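Local atomic coordinates of adenylate cyclase (Hippeastrum hybrid cultivar, PDB entry 6YP4), a protein that shows dominant triphosphatase activity despite its naming as a putative adenylyl cyclase, and holds a GTP analogue and magnesium in its CYTH-fold tunnel. Residues H30-F36 with L51-D57; L17-L22 with F180-I186; P98-S103 with D123-C129; E2-R8 with Y161-T167. All blocks are in the same frame, centred on the assembly; numbering follows the deposited sequence. Where two conformers were deposited one is given.

Contact 1 of 4, residues H30-F36 with L51-D57; sequences HLQHNLF and LRIRFYD. With GCP (phosphomethylphosphonic acid guanylate ester), chain B.
Two neighbouring antiparallel strands of the CYTH tunnel meet here, 30-36 and 51-56, with Asp57 just beyond the second, and the face bearing Gln32, Asn34, Arg52 and Arg54 looks onto the triphosphate of the GTP analogue. His33 pairs with Phe55, and Leu35 with Ile53, through backbone hydrogen bonds. Asn34 OD1 receives Arg54 NE at 2.7 Å, in the carbonyl plane and close to the guanidinium plane, which fixes the rotation of that group. The amide of Gln32 stacks over one guanidinium face of Arg54, planes 22° apart, while its OE1 is held by Asn135. Bent at chi3 (-66°), Arg54 directs NH2 to GCP O2B, 3.0 Å away; a leucine in its place would probably leave that phosphate oxygen short of a charged partner and Asn34 OD1 without its donor. Arg52 puts NH2 2.6 Å from GCP O2A and NH1 3.0 Å from GCP O1B, its aliphatic chain alongside the Phe36 ring. At the far end Asp57 OD2 takes His30 ND1 (2.7 Å) through its syn lone pair, and His30 NE2 reaches Glu85 of the second subunit. Both arginines donate to the beta phosphate and Arg52 bridges it to the alpha phosphate, probably spreading positive charge over the anionic ligand.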
# COMPACT_ATOMS: atom_id res chain seq x y z
N HIS A 30 5.55 3.20 10.14
CA HIS A 30 5.12 2.11 11.00
C HIS A 30 6.30 1.23 11.41
O HIS A 30 7.30 1.13 10.70
CB HIS A 30 4.06 1.25 10.32
CG HIS A 30 2.75 1.96 10.17
ND1 HIS A 30 1.81 2.00 11.17
CD2 HIS A 30 2.26 2.73 9.16
CE1 HIS A 30 0.78 2.73 10.78
NE2 HIS A 30 1.03 3.17 9.56
N LEU A 31 6.11 0.56 12.54
CA LEU A 31 7.05 -0.40 13.12
C LEU A 31 6.67 -1.82 12.70
O LEU A 31 5.51 -2.21 12.79
CB LEU A 31 7.02 -0.27 14.65
CG LEU A 31 7.83 -1.29 15.43
CD1 LEU A 31 9.28 -1.09 15.07
CD2 LEU A 31 7.60 -1.10 16.91
N GLN A 32 7.66 -2.57 12.21
CA GLN A 32 7.47 -3.97 11.81
C GLN A 32 8.38 -4.87 12.63
O GLN A 32 9.54 -4.53 12.87
CB GLN A 32 7.81 -4.16 10.32
CG GLN A 32 7.34 -3.01 9.39
CD GLN A 32 7.70 -3.22 7.93
OE1 GLN A 32 8.85 -3.48 7.61
NE2 GLN A 32 6.69 -3.12 7.02
N HIS A 33 7.85 -6.01 13.07
CA HIS A 33 8.68 -7.12 13.55
C HIS A 33 8.50 -8.30 12.60
O HIS A 33 7.37 -8.78 12.40
CB HIS A 33 8.32 -7.52 14.99
CG HIS A 33 8.66 -6.47 16.01
ND1 HIS A 33 7.83 -5.40 16.30
CD2 HIS A 33 9.73 -6.33 16.85
CE1 HIS A 33 8.38 -4.64 17.22
NE2 HIS A 33 9.54 -5.19 17.58
N ASN A 34 9.60 -8.74 11.99
CA ASN A 34 9.60 -9.80 11.00
C ASN A 34 10.09 -11.10 11.65
O ASN A 34 11.20 -11.13 12.17
CB ASN A 34 10.50 -9.44 9.82
CG ASN A 34 10.10 -8.14 9.15
OD1 ASN A 34 9.02 -8.04 8.59
ND2 ASN A 34 11.01 -7.16 9.13
N LEU A 35 9.28 -12.15 11.60
CA LEU A 35 9.70 -13.46 12.08
C LEU A 35 9.67 -14.49 10.95
O LEU A 35 8.85 -14.40 10.04
CB LEU A 35 8.83 -13.95 13.24
CG LEU A 35 9.13 -13.27 14.57
CD1 LEU A 35 8.57 -11.86 14.62
CD2 LEU A 35 8.56 -14.11 15.68
N PHE A 36 10.57 -15.48 11.03
CA PHE A 36 10.77 -16.43 9.95
C PHE A 36 10.72 -17.87 10.45
O PHE A 36 11.03 -18.15 11.62
CB PHE A 36 12.10 -16.18 9.22
CG PHE A 36 12.21 -14.81 8.62
CD1 PHE A 36 12.67 -13.74 9.38
CD2 PHE A 36 11.83 -14.59 7.31
CE1 PHE A 36 12.76 -12.48 8.85
CE2 PHE A 36 11.90 -13.32 6.77
CZ PHE A 36 12.38 -12.27 7.54
N LEU A 51 9.82 -17.97 4.47
CA LEU A 51 8.45 -17.86 5.00
C LEU A 51 8.47 -16.92 6.19
O LEU A 51 9.10 -17.22 7.22
CB LEU A 51 7.92 -19.24 5.38
CG LEU A 51 6.51 -19.43 5.97
CD1 LEU A 51 5.47 -18.99 4.99
CD2 LEU A 51 6.33 -20.90 6.32
N ARG A 52 7.79 -15.77 6.05
CA ARG A 52 7.84 -14.67 7.00
C ARG A 52 6.45 -14.39 7.56
O ARG A 52 5.47 -14.36 6.80
CB ARG A 52 8.37 -13.40 6.31
CG ARG A 52 8.58 -12.15 7.21
CD ARG A 52 9.05 -10.95 6.37
NE ARG A 52 8.02 -10.47 5.44
CZ ARG A 52 8.26 -9.71 4.37
NH1 ARG A 52 9.49 -9.34 4.06
NH2 ARG A 52 7.26 -9.31 3.59
N ILE A 53 6.36 -14.18 8.87
CA ILE A 53 5.19 -13.58 9.50
C ILE A 53 5.60 -12.22 10.04
O ILE A 53 6.50 -12.12 10.89
CB ILE A 53 4.60 -14.49 10.59
CG1 ILE A 53 4.09 -15.82 9.99
CG2 ILE A 53 3.44 -13.78 11.32
CD1 ILE A 53 3.49 -16.77 11.02
N ARG A 54 4.98 -11.16 9.52
CA ARG A 54 5.32 -9.79 9.90
C ARG A 54 4.21 -9.20 10.76
O ARG A 54 3.03 -9.23 10.38
CB ARG A 54 5.55 -8.91 8.67
CG ARG A 54 5.56 -7.39 8.97
CD ARG A 54 5.80 -6.56 7.71
NE ARG A 54 7.13 -6.74 7.12
CZ ARG A 54 7.42 -6.42 5.86
NH1 ARG A 54 6.47 -5.94 5.07
NH2 ARG A 54 8.65 -6.59 5.38
N PHE A 55 4.59 -8.63 11.90
CA PHE A 55 3.67 -7.93 12.79
C PHE A 55 3.90 -6.43 12.68
O PHE A 55 5.05 -5.98 12.71
CB PHE A 55 3.87 -8.40 14.24
CG PHE A 55 3.62 -9.86 14.44
CD1 PHE A 55 2.33 -10.35 14.53
CD2 PHE A 55 4.67 -10.75 14.54
CE1 PHE A 55 2.10 -11.71 14.71
CE2 PHE A 55 4.45 -12.10 14.72
CZ PHE A 55 3.17 -12.59 14.81
N TYR A 56 2.81 -5.66 12.53
CA TYR A 56 2.88 -4.20 12.47
C TYR A 56 2.49 -3.61 13.82
O TYR A 56 1.49 -4.01 14.41
CB TYR A 56 1.95 -3.63 11.37
CG TYR A 56 2.43 -3.85 9.93
CD1 TYR A 56 2.27 -5.07 9.30
CD2 TYR A 56 3.05 -2.83 9.21
CE1 TYR A 56 2.69 -5.28 8.00
CE2 TYR A 56 3.47 -3.03 7.89
CZ TYR A 56 3.29 -4.26 7.30
OH TYR A 56 3.71 -4.48 5.99
N ASP A 57 3.31 -2.66 14.30
CA ASP A 57 3.07 -1.86 15.52
C ASP A 57 2.75 -2.81 16.67
O ASP A 57 3.50 -3.78 16.89
CB ASP A 57 2.00 -0.81 15.24
CG ASP A 57 2.39 0.13 14.15
OD1 ASP A 57 3.60 0.33 13.95
OD2 ASP A 57 1.49 0.68 13.49
PG GCP B . 12.26 -5.76 1.42
O1G GCP B . 13.41 -5.07 0.75
O2G GCP B . 12.18 -5.38 2.88
O3G GCP B . 12.44 -7.26 1.29
C3B GCP B . 10.72 -5.25 0.59
PB GCP B . 9.31 -6.17 1.35
O1B GCP B . 9.65 -7.60 1.66
O2B GCP B . 8.79 -5.44 2.57
O3A GCP B . 8.13 -6.16 0.21
PA GCP B . 6.60 -6.60 0.62
O1A GCP B . 6.08 -7.48 -0.50
O2A GCP B . 6.68 -7.38 1.91
O5' GCP B . 5.65 -5.22 0.85
C5' GCP B . 6.16 -3.96 0.44
C4' GCP B . 6.30 -3.88 -1.14
O4' GCP B . 5.06 -4.41 -1.91
C3' GCP B . 6.40 -2.65 -1.49
O3' GCP B . 7.43 -2.51 -2.50
C2' GCP B . 4.89 -2.14 -2.00
O2' GCP B . 4.96 -1.25 -3.18
C1' GCP B . 4.16 -3.17 -2.22
N9 GCP B . 2.95 -3.14 -1.29
C8 GCP B . 2.96 -3.81 -0.14
N7 GCP B . 1.79 -3.62 0.49
C5 GCP B . 1.04 -2.82 -0.29
C6 GCP B . -0.24 -2.30 -0.13
O6 GCP B . -0.88 -2.57 0.83
N1 GCP B . -0.76 -1.51 -1.07
C2 GCP B . -0.03 -1.21 -2.18
N2 GCP B . -0.71 -0.34 -3.14
N3 GCP B . 1.22 -1.71 -2.33
C4 GCP B . 1.76 -2.52 -1.38

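Contact 2 of 4, residues L17-L22 with F180-I186; sequences LLSDAL and FLKEKGI
Leu18 of helix 12-22 packs against Ile186, Leu181 and Phe180 at the end of helix 170-183, and its atoms meet these partners in turn. Its CB lies 4.0 Å from Ile186 CG2, and its backbone N is approached still more closely by Ile186 CD1, at 3.5 Å. With CG anti to the backbone N (chi1 -179°), the two methyls of Leu18 are carried on to Leu181: CD1 is 3.6 Å from Leu181 CD2, and CD2 is close to the same methyl, the two side chains crossing at about a right angle. CD1 of Leu18 also meets the rim of the Phe180 ring in its plane, 3.9 Å from CE2.

The helix that supplies these partners ends in a Schellman motif: Gly185 has positive phi, Ile186 N bonds back to Leu181 O and Gly185 N to Lys182 O. This turn brings the Ile186 side chain round against the first helix, where its CD1 also touches Leu17 CB. One turn further along helix 12-22, Leu22 CD2 comes to 3.7 Å from Phe180 CE2, and Ala21 CB sits 4.2 Å from Phe180 CZ. Lys184 CG lies above one face of the Phe180 ring, toward its rim, and also passes near Ala21 CB. Trp142 meets Phe180 edge-to-face. Leu18 and Leu22 pack in addition on Ile163 of strand 158-166, while Leu181 rests on Leu7 of strand 2-9.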
# COMPACT_ATOMS: atom_id res chain seq x y z
N LEU A 17 19.24 13.03 6.51
CA LEU A 17 19.08 14.06 5.49
C LEU A 17 18.14 13.61 4.37
O LEU A 17 17.36 14.42 3.85
CB LEU A 17 20.45 14.48 4.95
CG LEU A 17 21.34 15.26 5.92
CD1 LEU A 17 22.72 15.52 5.34
CD2 LEU A 17 20.71 16.56 6.35
N LEU A 18 18.14 12.33 4.00
CA LEU A 18 17.15 11.87 3.02
C LEU A 18 15.73 11.95 3.58
O LEU A 18 14.78 12.32 2.87
CB LEU A 18 17.47 10.46 2.55
CG LEU A 18 16.53 9.84 1.51
CD1 LEU A 18 16.34 10.74 0.34
CD2 LEU A 18 17.07 8.51 1.05
N SER A 19 15.58 11.59 4.86
CA SER A 19 14.28 11.67 5.52
C SER A 19 13.72 13.09 5.44
O SER A 19 12.54 13.29 5.11
CB SER A 19 14.41 11.18 6.96
OG SER A 19 13.20 11.29 7.69
N ASP A 20 14.57 14.08 5.72
CA ASP A 20 14.19 15.49 5.62
C ASP A 20 13.86 15.87 4.19
O ASP A 20 12.91 16.63 3.95
CB ASP A 20 15.31 16.40 6.13
CG ASP A 20 15.57 16.24 7.61
OD1 ASP A 20 14.62 15.86 8.34
OD2 ASP A 20 16.72 16.49 8.04
N ALA A 21 14.65 15.38 3.22
CA ALA A 21 14.41 15.72 1.82
C ALA A 21 13.06 15.21 1.33
O ALA A 21 12.44 15.84 0.46
CB ALA A 21 15.53 15.19 0.93
N LEU A 22 12.58 14.08 1.86
CA LEU A 22 11.34 13.47 1.40
C LEU A 22 10.12 13.84 2.24
O LEU A 22 9.00 13.47 1.87
CB LEU A 22 11.45 11.94 1.37
CG LEU A 22 12.44 11.31 0.38
CD1 LEU A 22 12.62 9.83 0.68
CD2 LEU A 22 12.00 11.51 -1.06
N PHE A 180 17.81 11.87 -8.06
CA PHE A 180 17.33 12.65 -6.92
C PHE A 180 18.31 12.57 -5.75
O PHE A 180 18.56 13.56 -5.07
CB PHE A 180 15.94 12.17 -6.51
CG PHE A 180 15.39 12.77 -5.23
CD1 PHE A 180 14.64 13.94 -5.27
CD2 PHE A 180 15.55 12.12 -4.01
CE1 PHE A 180 14.09 14.48 -4.10
CE2 PHE A 180 15.01 12.65 -2.83
CZ PHE A 180 14.27 13.84 -2.88
N LEU A 181 18.86 11.38 -5.50
CA LEU A 181 19.81 11.26 -4.41
C LEU A 181 21.08 12.07 -4.69
O LEU A 181 21.64 12.68 -3.77
CB LEU A 181 20.15 9.78 -4.15
CG LEU A 181 19.07 8.89 -3.53
CD1 LEU A 181 19.65 7.58 -3.07
CD2 LEU A 181 18.42 9.59 -2.38
N LYS A 182 21.51 12.12 -5.95
CA LYS A 182 22.68 12.93 -6.29
C LYS A 182 22.40 14.40 -6.06
O LYS A 182 23.19 15.10 -5.42
CB LYS A 182 23.11 12.68 -7.74
CG LYS A 182 23.39 11.22 -8.07
CD LYS A 182 24.28 11.06 -9.29
CE LYS A 182 24.69 9.60 -9.48
NZ LYS A 182 23.71 8.84 -10.32
N GLU A 183 21.28 14.88 -6.58
CA GLU A 183 20.97 16.30 -6.48
C GLU A 183 20.78 16.74 -5.03
O GLU A 183 21.09 17.88 -4.68
CB GLU A 183 19.72 16.60 -7.32
CG GLU A 183 19.22 18.02 -7.24
CD GLU A 183 17.76 18.12 -7.62
OE1 GLU A 183 16.95 18.56 -6.78
OE2 GLU A 183 17.42 17.75 -8.77
N LYS A 184 20.29 15.85 -4.16
CA LYS A 184 20.19 16.15 -2.74
C LYS A 184 21.46 15.82 -1.94
O LYS A 184 21.49 16.07 -0.73
CB LYS A 184 19.00 15.41 -2.12
CG LYS A 184 17.64 15.81 -2.73
CD LYS A 184 17.29 17.27 -2.45
CE LYS A 184 15.90 17.60 -3.02
NZ LYS A 184 15.73 19.04 -3.36
N GLY A 185 22.49 15.26 -2.57
CA GLY A 185 23.74 15.00 -1.84
C GLY A 185 23.72 13.84 -0.88
O GLY A 185 24.40 13.88 0.16
N ILE A 186 23.00 12.77 -1.21
CA ILE A 186 22.80 11.62 -0.35
C ILE A 186 23.67 10.47 -0.90
O ILE A 186 23.39 9.94 -1.98
CB ILE A 186 21.33 11.21 -0.25
CG1 ILE A 186 20.46 12.43 -0.04
CG2 ILE A 186 21.13 10.19 0.88
CD1 ILE A 186 20.48 12.90 1.41

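Contact 3 of 4, residues P98-S103 with D123-C129; sequences PSKMGS and DGGEFVC
The chain at 98-103, a short 3-10 turn leading into helix 101-104, lies against the loop 123-126 with Gly102 and Asp123 only 4.2 Å apart at their CA atoms. A weak hydrogen bond runs from Gly102 N to Asp123 O, 3.2 Å long and bent to 128° at the hydrogen. Gly125 CA and Ser99 O make a CA-H...O contact of 3.3 Å. Gly102, having no side chain, lets the backbones of the two segments come this close.

Pro98 spreads its ring along the start of the strand, with CB 3.7 Å from Phe127 O. Ser99 CB lies 3.8 Å from Gly125 O. Gly124 to Phe127 form a type I beta turn, closed by Phe127 N bonding to Gly124 O, and this turn leads directly into strand 127-141 of the antiparallel sheet. There the Met-aromatic contact forms: Met101 SD stands over one face of the Phe127 ring, 4.3 Å from its centroid and 25° off the normal. The Met101 side chain starts with CG anti to the backbone N (chi1 174°), then bends at chi3 to set CE 4.0 Å from Phe127 CB. An alanine here, lacking the thioether, would probably leave that face of Phe127 without its sulfur partner and open a gap beside Phe37 and Trp111. Trp111, on helix 109-118, also meets Phe127 edge-to-face.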
# COMPACT_ATOMS: atom_id res chain seq x y z
N PRO A 98 5.14 -23.34 16.63
CA PRO A 98 5.27 -23.52 15.18
C PRO A 98 5.08 -24.96 14.72
O PRO A 98 4.86 -25.17 13.52
CB PRO A 98 6.69 -23.00 14.87
CG PRO A 98 7.36 -22.86 16.19
CD PRO A 98 6.31 -22.67 17.22
N SER A 99 5.12 -25.94 15.63
CA SER A 99 4.81 -27.31 15.26
C SER A 99 3.32 -27.53 15.00
O SER A 99 2.93 -28.63 14.59
CB SER A 99 5.27 -28.28 16.35
OG SER A 99 4.68 -27.98 17.60
N LYS A 100 2.48 -26.52 15.25
CA LYS A 100 1.06 -26.57 14.93
C LYS A 100 0.74 -25.76 13.68
O LYS A 100 -0.44 -25.54 13.39
CB LYS A 100 0.23 -26.06 16.11
CG LYS A 100 0.29 -26.91 17.38
CD LYS A 100 -0.28 -28.29 17.13
CE LYS A 100 -1.10 -28.80 18.31
NZ LYS A 100 -2.53 -29.14 17.95
N MET A 101 1.77 -25.34 12.94
CA MET A 101 1.59 -24.37 11.85
C MET A 101 0.62 -24.89 10.80
O MET A 101 -0.20 -24.12 10.27
CB MET A 101 2.94 -24.05 11.22
CG MET A 101 2.85 -23.17 10.00
SD MET A 101 4.45 -22.72 9.32
CE MET A 101 5.27 -22.13 10.79
N GLY A 102 0.70 -26.18 10.47
CA GLY A 102 -0.14 -26.72 9.41
C GLY A 102 -1.61 -26.72 9.77
O GLY A 102 -2.47 -26.50 8.91
N SER A 103 -1.93 -26.98 11.03
CA SER A 103 -3.33 -26.90 11.42
C SER A 103 -3.75 -25.44 11.60
O SER A 103 -4.86 -25.06 11.22
CB SER A 103 -3.57 -27.71 12.70
OG SER A 103 -2.82 -27.21 13.79
N ASP A 123 0.92 -31.33 8.25
CA ASP A 123 0.57 -30.86 9.59
C ASP A 123 1.58 -29.88 10.17
O ASP A 123 1.27 -29.22 11.17
CB ASP A 123 0.39 -32.06 10.53
CG ASP A 123 1.70 -32.72 10.90
OD1 ASP A 123 2.69 -32.57 10.15
OD2 ASP A 123 1.75 -33.39 11.95
N GLY A 124 2.78 -29.78 9.60
CA GLY A 124 3.74 -28.79 10.03
C GLY A 124 4.46 -29.07 11.33
O GLY A 124 5.09 -28.16 11.88
N GLY A 125 4.41 -30.31 11.84
CA GLY A 125 5.11 -30.64 13.08
C GLY A 125 6.62 -30.47 13.00
O GLY A 125 7.29 -30.50 14.03
N GLU A 126 7.14 -30.26 11.80
CA GLU A 126 8.57 -30.10 11.54
C GLU A 126 9.04 -28.66 11.65
O GLU A 126 10.25 -28.41 11.75
CB GLU A 126 8.85 -30.62 10.13
CG GLU A 126 7.62 -30.37 9.25
CD GLU A 126 7.71 -30.95 7.87
OE1 GLU A 126 8.68 -31.69 7.58
OE2 GLU A 126 6.79 -30.66 7.08
N PHE A 127 8.12 -27.69 11.64
CA PHE A 127 8.55 -26.31 11.51
C PHE A 127 9.03 -25.73 12.83
O PHE A 127 8.55 -26.08 13.92
CB PHE A 127 7.43 -25.45 10.93
CG PHE A 127 7.35 -25.54 9.46
CD1 PHE A 127 7.90 -24.55 8.66
CD2 PHE A 127 6.79 -26.66 8.86
CE1 PHE A 127 7.85 -24.65 7.29
CE2 PHE A 127 6.74 -26.77 7.49
CZ PHE A 127 7.27 -25.76 6.70
N VAL A 128 10.00 -24.82 12.71
CA VAL A 128 10.63 -24.11 13.82
C VAL A 128 10.77 -22.65 13.43
O VAL A 128 10.78 -22.30 12.24
CB VAL A 128 12.01 -24.72 14.18
CG1 VAL A 128 11.88 -26.24 14.51
CG2 VAL A 128 12.98 -24.52 13.03
N CYS A 129 10.89 -21.78 14.44
CA CYS A 129 11.12 -20.36 14.21
C CYS A 129 12.61 -20.09 14.10
O CYS A 129 13.39 -20.55 14.94
CB CYS A 129 10.52 -19.51 15.34
SG CYS A 129 10.58 -17.70 15.08

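Contact 4 of 4, residues E2-R8 with Y161-T167; sequences EIEIKLR and YEIECET. With GCP (phosphomethylphosphonic acid guanylate ester), chain B; EDO (1,2-ethanediol), chain H.
Backbone hydrogen bonds tie strand 2-8 to antiparallel strand 161-166: Ile5 N reaches Cys165 O at 2.8 Å and Ile163 N reaches Leu7 O at 2.9 Å, each pair being bonded both ways. Apolar contacts fill the face of Ile5, Leu7, Ile163 and Cys165, where Leu7 CB lies 3.9 Å from Ile163 CG2 and the two side chains run side by side.

The other face is charged and forms a wall of the tunnel: Glu2, Glu4 and Lys6, the ExExK signature of CYTH proteins, line the pocket of the GTP analogue together with Glu164 and Glu166. Lys6, extended beyond CG, carries NZ to 3.0 Å from GCP O1G in a weak hydrogen bond; its CG packs on Glu164 CG at 3.7 Å. Glu164 OE1 lies 2.7 Å from the same GCP O1G, and Lys195 forms salt bridges with both Glu162 and Glu164. Glu2 lies near a bound magnesium ion.

Water links Arg8 NE to Tyr161 N at the other end. Around the pair, strand 2-9 is bordered also by strand 76-86, strand 158-166 by strand 147-155, and helix 170-183 packs on the apolar face through Leu177 and Leu181.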
# COMPACT_ATOMS: atom_id res chain seq x y z
N GLU A 2 7.85 -9.78 -8.63
CA GLU A 2 7.92 -8.52 -7.90
C GLU A 2 9.26 -7.84 -8.21
O GLU A 2 10.32 -8.44 -8.00
CB GLU A 2 7.78 -8.76 -6.39
CG GLU A 2 7.66 -7.51 -5.56
CD GLU A 2 6.23 -7.04 -5.40
OE1 GLU A 2 5.38 -7.44 -6.22
OE2 GLU A 2 5.95 -6.27 -4.46
N ILE A 3 9.20 -6.61 -8.70
CA ILE A 3 10.39 -5.86 -9.10
C ILE A 3 10.53 -4.62 -8.23
O ILE A 3 9.60 -3.81 -8.13
CB ILE A 3 10.32 -5.46 -10.59
CG1 ILE A 3 10.18 -6.72 -11.46
CG2 ILE A 3 11.55 -4.67 -10.98
CD1 ILE A 3 10.54 -6.51 -12.91
N GLU A 4 11.70 -4.47 -7.60
CA GLU A 4 11.97 -3.32 -6.75
C GLU A 4 13.38 -2.79 -7.02
O GLU A 4 14.29 -3.54 -7.38
CB GLU A 4 11.83 -3.64 -5.25
CG GLU A 4 10.45 -3.29 -4.67
CD GLU A 4 10.44 -3.10 -3.17
OE1 GLU A 4 10.60 -4.09 -2.44
OE2 GLU A 4 10.24 -1.95 -2.71
N ILE A 5 13.52 -1.49 -6.87
CA ILE A 5 14.82 -0.84 -6.80
C ILE A 5 15.24 -0.86 -5.34
O ILE A 5 14.40 -0.67 -4.46
CB ILE A 5 14.75 0.60 -7.35
CG1 ILE A 5 14.16 0.61 -8.77
CG2 ILE A 5 16.10 1.28 -7.31
CD1 ILE A 5 14.91 -0.24 -9.73
N LYS A 6 16.51 -1.14 -5.05
CA LYS A 6 16.96 -1.25 -3.67
C LYS A 6 18.34 -0.60 -3.54
O LYS A 6 19.33 -1.13 -4.06
CB LYS A 6 16.99 -2.70 -3.20
CG LYS A 6 15.60 -3.33 -3.06
CD LYS A 6 15.66 -4.71 -2.43
CE LYS A 6 14.27 -5.30 -2.25
NZ LYS A 6 14.34 -6.64 -1.60
N LEU A 7 18.40 0.53 -2.84
CA LEU A 7 19.63 1.27 -2.61
C LEU A 7 19.93 1.31 -1.12
O LEU A 7 19.02 1.43 -0.30
CB LEU A 7 19.51 2.70 -3.14
CG LEU A 7 18.87 2.87 -4.52
CD1 LEU A 7 18.60 4.35 -4.78
CD2 LEU A 7 19.77 2.30 -5.61
N ARG A 8 21.20 1.22 -0.75
CA ARG A 8 21.59 1.23 0.65
C ARG A 8 22.20 2.58 1.01
O ARG A 8 23.02 3.11 0.27
CB ARG A 8 22.58 0.10 0.94
CG ARG A 8 23.02 0.02 2.40
CD ARG A 8 23.94 -1.17 2.62
NE ARG A 8 24.41 -1.22 4.00
CZ ARG A 8 25.44 -1.94 4.41
NH1 ARG A 8 26.13 -2.69 3.55
NH2 ARG A 8 25.80 -1.92 5.69
N TYR A 161 20.30 0.90 6.64
CA TYR A 161 19.32 1.84 6.11
C TYR A 161 19.19 1.61 4.61
O TYR A 161 20.21 1.47 3.92
CB TYR A 161 19.74 3.30 6.39
CG TYR A 161 20.11 3.59 7.83
CD1 TYR A 161 19.17 4.11 8.71
CD2 TYR A 161 21.41 3.36 8.30
CE1 TYR A 161 19.51 4.39 10.02
CE2 TYR A 161 21.74 3.62 9.60
CZ TYR A 161 20.79 4.14 10.46
OH TYR A 161 21.13 4.41 11.77
N GLU A 162 17.95 1.55 4.11
CA GLU A 162 17.76 1.38 2.68
C GLU A 162 16.64 2.28 2.22
O GLU A 162 15.78 2.70 3.01
CB GLU A 162 17.42 -0.06 2.26
CG GLU A 162 18.31 -1.14 2.81
CD GLU A 162 17.67 -2.51 2.68
OE1 GLU A 162 17.32 -2.89 1.54
OE2 GLU A 162 17.51 -3.19 3.71
N ILE A 163 16.62 2.54 0.92
CA ILE A 163 15.44 3.09 0.27
C ILE A 163 15.09 2.20 -0.92
O ILE A 163 15.98 1.72 -1.63
CB ILE A 163 15.63 4.56 -0.15
CG1 ILE A 163 14.29 5.11 -0.69
CG2 ILE A 163 16.75 4.70 -1.16
CD1 ILE A 163 14.06 6.57 -0.39
N GLU A 164 13.79 1.95 -1.11
CA GLU A 164 13.32 0.99 -2.10
C GLU A 164 12.08 1.52 -2.80
O GLU A 164 11.35 2.34 -2.24
CB GLU A 164 13.02 -0.36 -1.47
CG GLU A 164 14.19 -0.89 -0.66
CD GLU A 164 13.86 -2.12 0.13
OE1 GLU A 164 12.69 -2.57 0.07
OE2 GLU A 164 14.77 -2.64 0.81
N CYS A 165 11.85 1.03 -4.02
CA CYS A 165 10.75 1.47 -4.87
C CYS A 165 10.29 0.33 -5.76
O CYS A 165 11.05 -0.15 -6.61
CB CYS A 165 11.17 2.67 -5.72
SG CYS A 165 9.81 3.34 -6.69
N GLU A 166 9.03 -0.09 -5.59
CA GLU A 166 8.43 -1.10 -6.45
C GLU A 166 7.93 -0.44 -7.73
O GLU A 166 7.26 0.59 -7.69
CB GLU A 166 7.27 -1.80 -5.73
CG GLU A 166 7.13 -3.30 -6.01
CD GLU A 166 6.33 -3.61 -7.27
OE1 GLU A 166 5.59 -2.71 -7.73
OE2 GLU A 166 6.43 -4.75 -7.79
N THR A 167 8.26 -1.04 -8.87
CA THR A 167 7.94 -0.40 -10.14
C THR A 167 7.86 -1.45 -11.23
O THR A 167 8.40 -2.55 -11.11
CB THR A 167 8.99 0.66 -10.48
OG1 THR A 167 8.70 1.26 -11.75
CG2 THR A 167 10.39 0.02 -10.53
PG GCP B . 12.26 -5.76 1.42
O1G GCP B . 13.41 -5.07 0.75
O2G GCP B . 12.18 -5.38 2.88
O3G GCP B . 12.44 -7.26 1.29
C3B GCP B . 10.72 -5.25 0.59
PB GCP B . 9.31 -6.17 1.35
O1B GCP B . 9.65 -7.60 1.66
O2B GCP B . 8.79 -5.44 2.57
O3A GCP B . 8.13 -6.16 0.21
PA GCP B . 6.60 -6.60 0.62
O1A GCP B . 6.08 -7.48 -0.50
O2A GCP B . 6.68 -7.38 1.91
O5' GCP B . 5.65 -5.22 0.85
C5' GCP B . 6.16 -3.96 0.44
C4' GCP B . 6.30 -3.88 -1.14
O4' GCP B . 5.06 -4.41 -1.91
C3' GCP B . 6.40 -2.65 -1.49
O3' GCP B . 7.43 -2.51 -2.50
C2' GCP B . 4.89 -2.14 -2.00
O2' GCP B . 4.96 -1.25 -3.18
C1' GCP B . 4.16 -3.17 -2.22
N9 GCP B . 2.95 -3.14 -1.29
C8 GCP B . 2.96 -3.81 -0.14
N7 GCP B . 1.79 -3.62 0.49
C5 GCP B . 1.04 -2.82 -0.29
C6 GCP B . -0.24 -2.30 -0.13
O6 GCP B . -0.88 -2.57 0.83
N1 GCP B . -0.76 -1.51 -1.07
C2 GCP B . -0.03 -1.21 -2.18
N2 GCP B . -0.71 -0.34 -3.14
N3 GCP B . 1.22 -1.71 -2.33
C4 GCP B . 1.76 -2.52 -1.38
C1 EDO H . 27.41 0.99 1.70
O1 EDO H . 27.11 0.96 3.10
C2 EDO H . 26.18 1.46 0.94
O2 EDO H . 25.91 2.83 1.26
O HOH W 1 16.08 -5.64 1.20
O HOH W 2 23.14 0.84 5.99

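In the fold
Contacts 1 and 4 lie on opposite sides of the chain's centre, 18 Å apart between centres, in the same curled antiparallel sheet, and both touch GCP; the ligand is thus gripped from two walls of the CYTH tunnel. Contact 2 packs outside the sheet, 15 Å from contact 4 between centres, touching it through helices 12-22 and 170-183, which follow strands 2-9 and 158-166 in the chain and pack on them. Contact 3 lies at the other end, touching contact 1 through Leu51 with Met101 and Phe127, about 45 Å from contact 2 between centres. Along the chain contacts 1 and 3 follow in series within the loops closed by contacts 2 and 4, which themselves cross, joining N-terminal elements to late ones.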